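Local coordinates for protein kinase (Staphylococcus aureus subsp. aureus Mu50, PDB 3PY9), which is the extracellular region of a membrane Ser/Thr kinase, whose PASTA domains probably bind muropeptides of the cell wall and so convey that signal to the kinase, at residues 56-59 / 60-64; 21-24 / 25-29; 81-84 / 85-89; 13-16 / 17-21. All blocks are in the same frame, centred on the assembly; numbering follows the deposited sequence.

Contact 1. Residues 56-59 / 60-64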
# COMPACT_ATOMS: atom_id res chain seq x y z
N GLU A 56 -56.45 -26.10 -5.16
CA GLU A 56 -57.41 -25.46 -6.09
C GLU A 56 -58.14 -26.50 -6.94
O GLU A 56 -57.54 -27.46 -7.42
CB GLU A 56 -56.74 -24.40 -6.96
CG GLU A 56 -56.29 -23.19 -6.16
CD GLU A 56 -55.79 -22.04 -7.02
OE1 GLU A 56 -55.74 -20.91 -6.49
OE2 GLU A 56 -55.44 -22.26 -8.21
N ARG A 57 -59.45 -26.30 -7.11
CA ARG A 57 -60.35 -27.26 -7.77
C ARG A 57 -59.88 -27.61 -9.19
O ARG A 57 -59.37 -26.74 -9.91
CB ARG A 57 -61.78 -26.71 -7.80
CG ARG A 57 -62.86 -27.77 -8.03
CD ARG A 57 -64.15 -27.22 -8.72
NE ARG A 57 -64.80 -28.29 -9.51
CZ ARG A 57 -65.59 -29.26 -9.03
NH1 ARG A 57 -65.89 -29.34 -7.74
NH2 ARG A 57 -66.10 -30.16 -9.86
N VAL A 58 -60.06 -28.87 -9.58
CA VAL A 58 -59.61 -29.37 -10.87
C VAL A 58 -60.56 -30.49 -11.33
O VAL A 58 -61.27 -31.07 -10.51
CB VAL A 58 -58.12 -29.81 -10.77
CG1 VAL A 58 -57.97 -31.24 -10.26
CG2 VAL A 58 -57.41 -29.61 -12.08
N GLU A 59 -60.62 -30.77 -12.64
CA GLU A 59 -61.41 -31.90 -13.16
C GLU A 59 -60.56 -32.97 -13.83
O GLU A 59 -59.42 -32.70 -14.23
CB GLU A 59 -62.54 -31.43 -14.10
CG GLU A 59 -63.61 -30.60 -13.40
CD GLU A 59 -64.83 -30.30 -14.27
OE1 GLU A 59 -64.97 -30.93 -15.36
OE2 GLU A 59 -65.64 -29.43 -13.87
N ARG A 60 -61.11 -34.18 -13.93
CA ARG A 60 -60.38 -35.36 -14.40
C ARG A 60 -59.73 -35.05 -15.74
O ARG A 60 -60.38 -34.58 -16.67
CB ARG A 60 -61.34 -36.57 -14.53
CG ARG A 60 -60.68 -37.94 -14.87
CD ARG A 60 -61.65 -39.15 -14.60
NE ARG A 60 -61.96 -39.37 -13.16
CZ ARG A 60 -63.15 -39.12 -12.57
NH1 ARG A 60 -64.18 -38.65 -13.28
NH2 ARG A 60 -63.31 -39.34 -11.28
N GLY A 61 -58.43 -35.29 -15.83
CA GLY A 61 -57.73 -35.05 -17.07
C GLY A 61 -57.20 -33.65 -17.32
O GLY A 61 -56.45 -33.45 -18.28
N ASP A 62 -57.58 -32.67 -16.49
CA ASP A 62 -57.01 -31.33 -16.64
C ASP A 62 -55.49 -31.45 -16.49
O ASP A 62 -55.01 -32.41 -15.89
CB ASP A 62 -57.57 -30.39 -15.58
CG ASP A 62 -59.01 -30.02 -15.81
OD1 ASP A 62 -59.58 -30.28 -16.89
OD2 ASP A 62 -59.60 -29.43 -14.88
N SER A 63 -54.74 -30.51 -17.06
CA SER A 63 -53.28 -30.44 -16.86
C SER A 63 -52.93 -29.57 -15.67
O SER A 63 -53.75 -28.81 -15.21
CB SER A 63 -52.56 -29.87 -18.08
OG SER A 63 -52.97 -30.48 -19.28
N VAL A 64 -51.67 -29.65 -15.21
CA VAL A 64 -51.20 -28.75 -14.18
C VAL A 64 -49.83 -28.23 -14.58
O VAL A 64 -48.86 -28.99 -14.64
CB VAL A 64 -51.15 -29.41 -12.74
CG1 VAL A 64 -50.58 -28.40 -11.72
CG2 VAL A 64 -52.53 -29.88 -12.27
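Between E59 and D62 the backbone folds through a type II beta turn, closed by the amide N of D62 bonding to the carbonyl O of E59 at 2.9 Å. G61 holds the third position of the turn with a positive phi. Across the turn the D62 side chain reaches back: its OD2 accepts the amide N of E59 at 2.8 Å, with an N-H...O angle of 159°. The N-H arrives from above the carboxylate plane, 56° out of it. E59 is thus gripped at both backbone ends, O by the amide of D62 and N by its carboxylate. The turn is the reversal that leads the PASTA domain into strand 63-69, the middle strand of its three-stranded sheet. A backbone bond joins G61 to N28, in the loop after helix 17-26, and another joins D62 to K30, at the start of strand 30-37. With CG anti to its carbonyl carbon (chi1 -72°), D62 turns its carboxylate toward the V58-E59 peptide. There the side chains of V58 and D62 run antiparallel past one another, V58 CG2 lying 3.6 Å from D62 CB. The chain of E59 runs extended beyond CG and away from the turn, leaving E59 OE1 5.6 Å from D62 OD2, a like-charge pair not in contact, whose repulsion is probably modest.

Contact 2. Residues 21-24 / 25-29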
# COMPACT_ATOMS: atom_id res chain seq x y z
N GLU A 21 -44.97 -35.48 -12.06
CA GLU A 21 -45.79 -36.15 -13.08
C GLU A 21 -46.34 -37.46 -12.53
O GLU A 21 -47.52 -37.79 -12.73
CB GLU A 21 -45.01 -36.36 -14.39
CG GLU A 21 -45.89 -36.95 -15.50
CD GLU A 21 -45.38 -36.68 -16.90
OE1 GLU A 21 -44.15 -36.45 -17.07
OE2 GLU A 21 -46.22 -36.71 -17.83
N GLN A 22 -45.49 -38.19 -11.81
CA GLN A 22 -45.93 -39.34 -11.02
C GLN A 22 -47.13 -39.02 -10.11
O GLN A 22 -48.13 -39.73 -10.14
CB GLN A 22 -44.75 -39.90 -10.22
CG GLN A 22 -43.79 -40.74 -11.05
CD GLN A 22 -44.04 -42.23 -10.90
OE1 GLN A 22 -43.34 -43.06 -11.50
NE2 GLN A 22 -45.04 -42.59 -10.09
N ILE A 23 -47.06 -37.95 -9.31
CA ILE A 23 -48.22 -37.56 -8.48
C ILE A 23 -49.44 -37.15 -9.31
O ILE A 23 -50.57 -37.45 -8.95
CB ILE A 23 -47.87 -36.47 -7.40
CG1 ILE A 23 -47.00 -37.04 -6.27
CG2 ILE A 23 -49.10 -35.89 -6.76
CD1 ILE A 23 -45.55 -36.69 -6.38
N PHE A 24 -49.22 -36.45 -10.43
CA PHE A 24 -50.33 -35.99 -11.28
C PHE A 24 -51.05 -37.16 -11.97
O PHE A 24 -52.29 -37.16 -12.04
CB PHE A 24 -49.87 -34.99 -12.37
CG PHE A 24 -49.37 -33.65 -11.84
CD1 PHE A 24 -49.87 -33.11 -10.66
CD2 PHE A 24 -48.43 -32.94 -12.56
CE1 PHE A 24 -49.41 -31.86 -10.20
CE2 PHE A 24 -47.96 -31.70 -12.11
CZ PHE A 24 -48.45 -31.16 -10.92
N ASN A 25 -50.28 -38.12 -12.49
CA ASN A 25 -50.86 -39.25 -13.21
C ASN A 25 -51.73 -40.08 -12.29
O ASN A 25 -52.88 -40.39 -12.60
CB ASN A 25 -49.77 -40.14 -13.81
CG ASN A 25 -49.11 -39.52 -15.02
OD1 ASN A 25 -49.63 -38.57 -15.62
ND2 ASN A 25 -47.95 -40.06 -15.39
N LYS A 26 -51.15 -40.42 -11.14
CA LYS A 26 -51.84 -41.09 -10.05
C LYS A 26 -53.17 -40.41 -9.71
O LYS A 26 -54.15 -41.09 -9.39
CB LYS A 26 -50.92 -41.20 -8.83
CG LYS A 26 -51.55 -40.90 -7.45
CD LYS A 26 -52.48 -42.01 -6.92
CE LYS A 26 -53.32 -41.53 -5.73
NZ LYS A 26 -52.48 -41.26 -4.53
N ASN A 27 -53.20 -39.09 -9.80
CA ASN A 27 -54.40 -38.29 -9.48
C ASN A 27 -55.33 -38.03 -10.67
O ASN A 27 -56.21 -37.17 -10.58
CB ASN A 27 -53.97 -36.94 -8.89
CG ASN A 27 -54.11 -36.87 -7.38
OD1 ASN A 27 -55.11 -36.37 -6.86
ND2 ASN A 27 -53.11 -37.36 -6.67
N ASN A 28 -55.11 -38.74 -11.78
CA ASN A 28 -55.83 -38.55 -13.04
C ASN A 28 -55.72 -37.13 -13.66
O ASN A 28 -56.72 -36.53 -14.06
CB ASN A 28 -57.30 -38.99 -12.89
CG ASN A 28 -57.43 -40.38 -12.29
OD1 ASN A 28 -56.99 -41.38 -12.87
ND2 ASN A 28 -58.04 -40.46 -11.11
N LEU A 29 -54.49 -36.61 -13.71
CA LEU A 29 -54.17 -35.26 -14.19
C LEU A 29 -52.92 -35.36 -15.03
O LEU A 29 -52.14 -36.31 -14.87
CB LEU A 29 -53.87 -34.32 -13.00
CG LEU A 29 -54.91 -34.08 -11.90
CD1 LEU A 29 -54.33 -33.22 -10.79
CD2 LEU A 29 -56.18 -33.45 -12.46
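E21 starts this last stretch of helix with its carbonyl O taking the amide N of N25 at 2.8 Å, nearly along the C=O axis. Its side chain crosses that of N25 obliquely, E21 CG lying 3.7 Å from N25 ND2 with the carboxylate and amide planes 52° apart. Q22 passes the helical pattern on, its O accepting the amide N of K26 at 3.3 Å. At I23 the regular ladder frays: its carbonyl O receives two weak bonds from N27, one from the backbone N and one from the side-chain ND2, the latter at 3.4 Å. F24 then closes the helix. Its O accepts the amide N of L29 at 2.8 Å, the donor standing 35° above the carbonyl plane, while N28 N bonds to N25 O; with N28 at positive phi (59°) this is a Schellman motif. The reversal lays L29 beside F24, with F24 CB 4.1 Å from L29 CB. The CD1 methyl of L29 approaches the F24 ring obliquely. Both side chains are buried: F24 rests on V64 and V66 of strand 63-69 and on L31 of strand 30-37, and L29 packs on V64 and the loop residues P10 and V58.

Contact 3. Residues 81-84 / 85-89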
# COMPACT_ATOMS: atom_id res chain seq x y z
N ILE A 81 -12.61 -1.78 -5.55
CA ILE A 81 -11.41 -1.41 -4.80
C ILE A 81 -10.76 -0.15 -5.37
O ILE A 81 -10.48 -0.07 -6.56
CB ILE A 81 -10.40 -2.57 -4.81
CG1 ILE A 81 -10.90 -3.70 -3.90
CG2 ILE A 81 -9.03 -2.10 -4.37
CD1 ILE A 81 -10.32 -5.07 -4.19
N GLY A 82 -10.56 0.85 -4.52
CA GLY A 82 -9.89 2.07 -4.97
C GLY A 82 -10.80 3.18 -5.46
O GLY A 82 -10.32 4.30 -5.63
N LEU A 83 -12.08 2.88 -5.67
CA LEU A 83 -13.10 3.91 -6.00
C LEU A 83 -13.58 4.58 -4.73
O LEU A 83 -13.53 3.97 -3.66
CB LEU A 83 -14.32 3.28 -6.68
CG LEU A 83 -14.12 2.26 -7.81
CD1 LEU A 83 -15.47 1.75 -8.29
CD2 LEU A 83 -13.28 2.85 -8.98
N PRO A 84 -14.07 5.85 -4.83
CA PRO A 84 -14.74 6.50 -3.69
C PRO A 84 -15.99 5.71 -3.30
O PRO A 84 -16.59 5.07 -4.16
CB PRO A 84 -15.16 7.86 -4.24
CG PRO A 84 -14.40 8.07 -5.46
CD PRO A 84 -14.05 6.72 -6.02
N LYS A 85 -16.38 5.80 -2.03
CA LYS A 85 -17.47 5.01 -1.46
C LYS A 85 -18.74 5.02 -2.28
O LYS A 85 -19.32 3.97 -2.53
CB LYS A 85 -17.78 5.44 -0.01
CG LYS A 85 -18.81 4.55 0.67
CD LYS A 85 -19.11 4.95 2.10
CE LYS A 85 -20.06 6.13 2.19
NZ LYS A 85 -20.63 6.25 3.57
N GLU A 86 -19.19 6.21 -2.67
CA GLU A 86 -20.46 6.34 -3.39
C GLU A 86 -20.43 5.74 -4.79
O GLU A 86 -21.39 5.10 -5.20
CB GLU A 86 -20.97 7.80 -3.38
CG GLU A 86 -20.14 8.81 -4.17
CD GLU A 86 -20.94 9.48 -5.30
OE1 GLU A 86 -21.92 10.19 -4.98
OE2 GLU A 86 -20.57 9.30 -6.49
N GLU A 87 -19.31 5.92 -5.52
CA GLU A 87 -19.12 5.25 -6.82
C GLU A 87 -19.23 3.73 -6.66
O GLU A 87 -19.92 3.05 -7.42
CB GLU A 87 -17.79 5.66 -7.49
CG GLU A 87 -17.59 5.15 -8.95
CD GLU A 87 -16.22 5.55 -9.56
OE1 GLU A 87 -15.43 6.25 -8.90
OE2 GLU A 87 -15.92 5.17 -10.71
N ALA A 88 -18.56 3.21 -5.63
CA ALA A 88 -18.55 1.79 -5.30
C ALA A 88 -19.97 1.21 -5.11
O ALA A 88 -20.28 0.13 -5.60
CB ALA A 88 -17.73 1.56 -4.06
N LEU A 89 -20.80 1.96 -4.38
CA LEU A 89 -22.15 1.53 -4.00
C LEU A 89 -23.09 1.58 -5.19
O LEU A 89 -23.87 0.64 -5.43
CB LEU A 89 -22.69 2.39 -2.85
CG LEU A 89 -22.16 2.16 -1.42
CD1 LEU A 89 -22.69 3.22 -0.47
CD2 LEU A 89 -22.53 0.77 -0.91
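The carbonyl O of P84 accepts the amide N of A88 at 3.1 Å, with an N-H...O angle of 167° and the donor nearly in line with the C=O bond. This is the first i to i+4 bond of helix 85-93, and P84 sits at its N-cap; a proline has no side-chain acceptor to offer the first-turn amides. The methyl of A88 lies against the same oxygen, A88 CB to P84 O 3.7 Å. One turn in, E87 folds back over the cap. Its CG is anti to the backbone N (chi1 -172°) and the chain runs straight on, which carries the carboxylate past the pyrrolidine ring to L83. E87 OE1 comes 3.2 Å from P84 CD, the two side chains crossing at a slant, and 3.9 Å from L83 CB. L83 meets E87 at about a right angle: its CD1 lies 4.1 Å from E87 CG, while L83 CD2 stands 3.9 Å from E87 OE2. CG and the carboxylate end of E87 thus lie against the leucine side chain, at a surface site. Beneath the helix start, A88 is buried against I115 of strand 115-118 and L135 of strand 133-138. In this second PASTA domain G82 and L83 bond through the backbone to I115, the start of strand 115-118, and K85 to G113 just before it.

Contact 4. Residues 13-16 / 17-21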
# COMPACT_ATOMS: atom_id res chain seq x y z
N ILE A 13 -45.01 -29.01 -4.59
CA ILE A 13 -44.08 -27.93 -4.31
C ILE A 13 -42.80 -28.52 -3.67
O ILE A 13 -42.88 -29.42 -2.84
CB ILE A 13 -44.74 -26.84 -3.40
CG1 ILE A 13 -46.04 -26.31 -4.03
CG2 ILE A 13 -43.75 -25.71 -3.05
CD1 ILE A 13 -45.90 -25.72 -5.43
N GLY A 14 -41.64 -28.02 -4.10
CA GLY A 14 -40.36 -28.55 -3.63
C GLY A 14 -39.94 -29.88 -4.24
O GLY A 14 -38.81 -30.34 -4.01
N LYS A 15 -40.84 -30.50 -5.01
CA LYS A 15 -40.56 -31.79 -5.65
C LYS A 15 -39.89 -31.63 -7.02
O LYS A 15 -39.81 -30.52 -7.55
CB LYS A 15 -41.86 -32.60 -5.80
CG LYS A 15 -42.41 -33.11 -4.48
CD LYS A 15 -43.69 -33.88 -4.68
CE LYS A 15 -44.08 -34.67 -3.45
NZ LYS A 15 -44.04 -33.90 -2.15
N SER A 16 -39.42 -32.74 -7.59
CA SER A 16 -38.91 -32.75 -8.97
C SER A 16 -40.04 -33.00 -10.00
O SER A 16 -41.13 -33.47 -9.66
CB SER A 16 -37.83 -33.81 -9.12
OG SER A 16 -38.43 -35.09 -9.13
N VAL A 17 -39.75 -32.68 -11.27
CA VAL A 17 -40.69 -32.90 -12.38
C VAL A 17 -41.01 -34.38 -12.51
O VAL A 17 -42.16 -34.78 -12.76
CB VAL A 17 -40.11 -32.35 -13.72
CG1 VAL A 17 -40.88 -32.87 -14.89
CG2 VAL A 17 -40.14 -30.83 -13.75
N LYS A 18 -39.96 -35.19 -12.34
CA LYS A 18 -40.03 -36.64 -12.36
C LYS A 18 -41.12 -37.09 -11.36
O LYS A 18 -42.10 -37.72 -11.77
CB LYS A 18 -38.64 -37.20 -12.01
CG LYS A 18 -38.41 -38.67 -12.39
CD LYS A 18 -37.24 -39.28 -11.60
CE LYS A 18 -36.87 -40.68 -12.10
NZ LYS A 18 -37.92 -41.71 -11.87
N GLU A 19 -40.97 -36.72 -10.09
CA GLU A 19 -41.98 -37.01 -9.06
C GLU A 19 -43.34 -36.35 -9.33
O GLU A 19 -44.38 -37.00 -9.17
CB GLU A 19 -41.53 -36.57 -7.68
CG GLU A 19 -40.13 -36.88 -7.23
CD GLU A 19 -39.82 -36.10 -5.96
OE1 GLU A 19 -40.68 -36.13 -5.04
OE2 GLU A 19 -38.76 -35.43 -5.87
N ALA A 20 -43.34 -35.07 -9.69
CA ALA A 20 -44.60 -34.35 -9.91
C ALA A 20 -45.52 -35.04 -10.93
O ALA A 20 -46.72 -35.15 -10.69
CB ALA A 20 -44.35 -32.89 -10.31
N GLU A 21 -44.97 -35.48 -12.06
CA GLU A 21 -45.79 -36.15 -13.08
C GLU A 21 -46.34 -37.46 -12.53
O GLU A 21 -47.52 -37.79 -12.73
CB GLU A 21 -45.01 -36.36 -14.39
CG GLU A 21 -45.89 -36.95 -15.50
CD GLU A 21 -45.38 -36.68 -16.90
OE1 GLU A 21 -44.15 -36.45 -17.07
OE2 GLU A 21 -46.22 -36.71 -17.83
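S16 and E19 hold each other across the first turn of helix 17-26. The hydroxyl OG of S16 accepts the amide N of E19 at 3.2 Å and almost straight, the N-H...O angle being 176°. In return E19 OE2 receives the backbone N of S16 at 3.3 Å, a weak bond, and a second weak one from the S16 hydroxyl. This reciprocal pair is a capping box, with S16 as N-cap. The serine oxygen is put in place by its first torsion: OG is tucked between its own N and C (chi1 74°), which points it at the amide of E19. E19 keeps CG anti to its carbonyl carbon and then extends, which brings its CG 3.1 Å from S16 OG and its carboxylate back to the S16 amide. The first helical bond, A20 N to S16 O at 2.7 Å, fixes the turn beneath. Further out, K15 crosses E19 at about a right angle, laying its CG 3.5 Å from E19 OE1, while K15 NZ remains 5.0 Å from E19 OE1. Behind the cap, backbone bonds from G14 and K15 to I47 tie the loop to strand 47-51, and A20 packs on V12. Chemically, the amides of E19, in the first turn, and of S16, at the N-cap, find side-chain acceptors in the box, the second only weakly, and the carboxylate at the N-terminal end is probably favoured as an anion by the helix dipole and by the lysine nearby.

In the fold
Three of the four contacts belong to the first PASTA domain and follow one another along the chain. Contact 4 starts helix 17-26 and contact 2 ends it; they share E21, their centres are about 11 Å apart, and I23 touches K15 between them. Contact 1 comes later, at the entry to strand 63-69, yet its centre is about 10 Å from that of contact 2: V64 packs on F24 and V58 on L29, so the helix end and the turn pack together at one end of the domain. Contact 3 opens the corresponding helix of the second PASTA domain, about 45 Å from contact 4 between centres. Helix starts are thus repeated along an elongated chain, as expected of tandem modules.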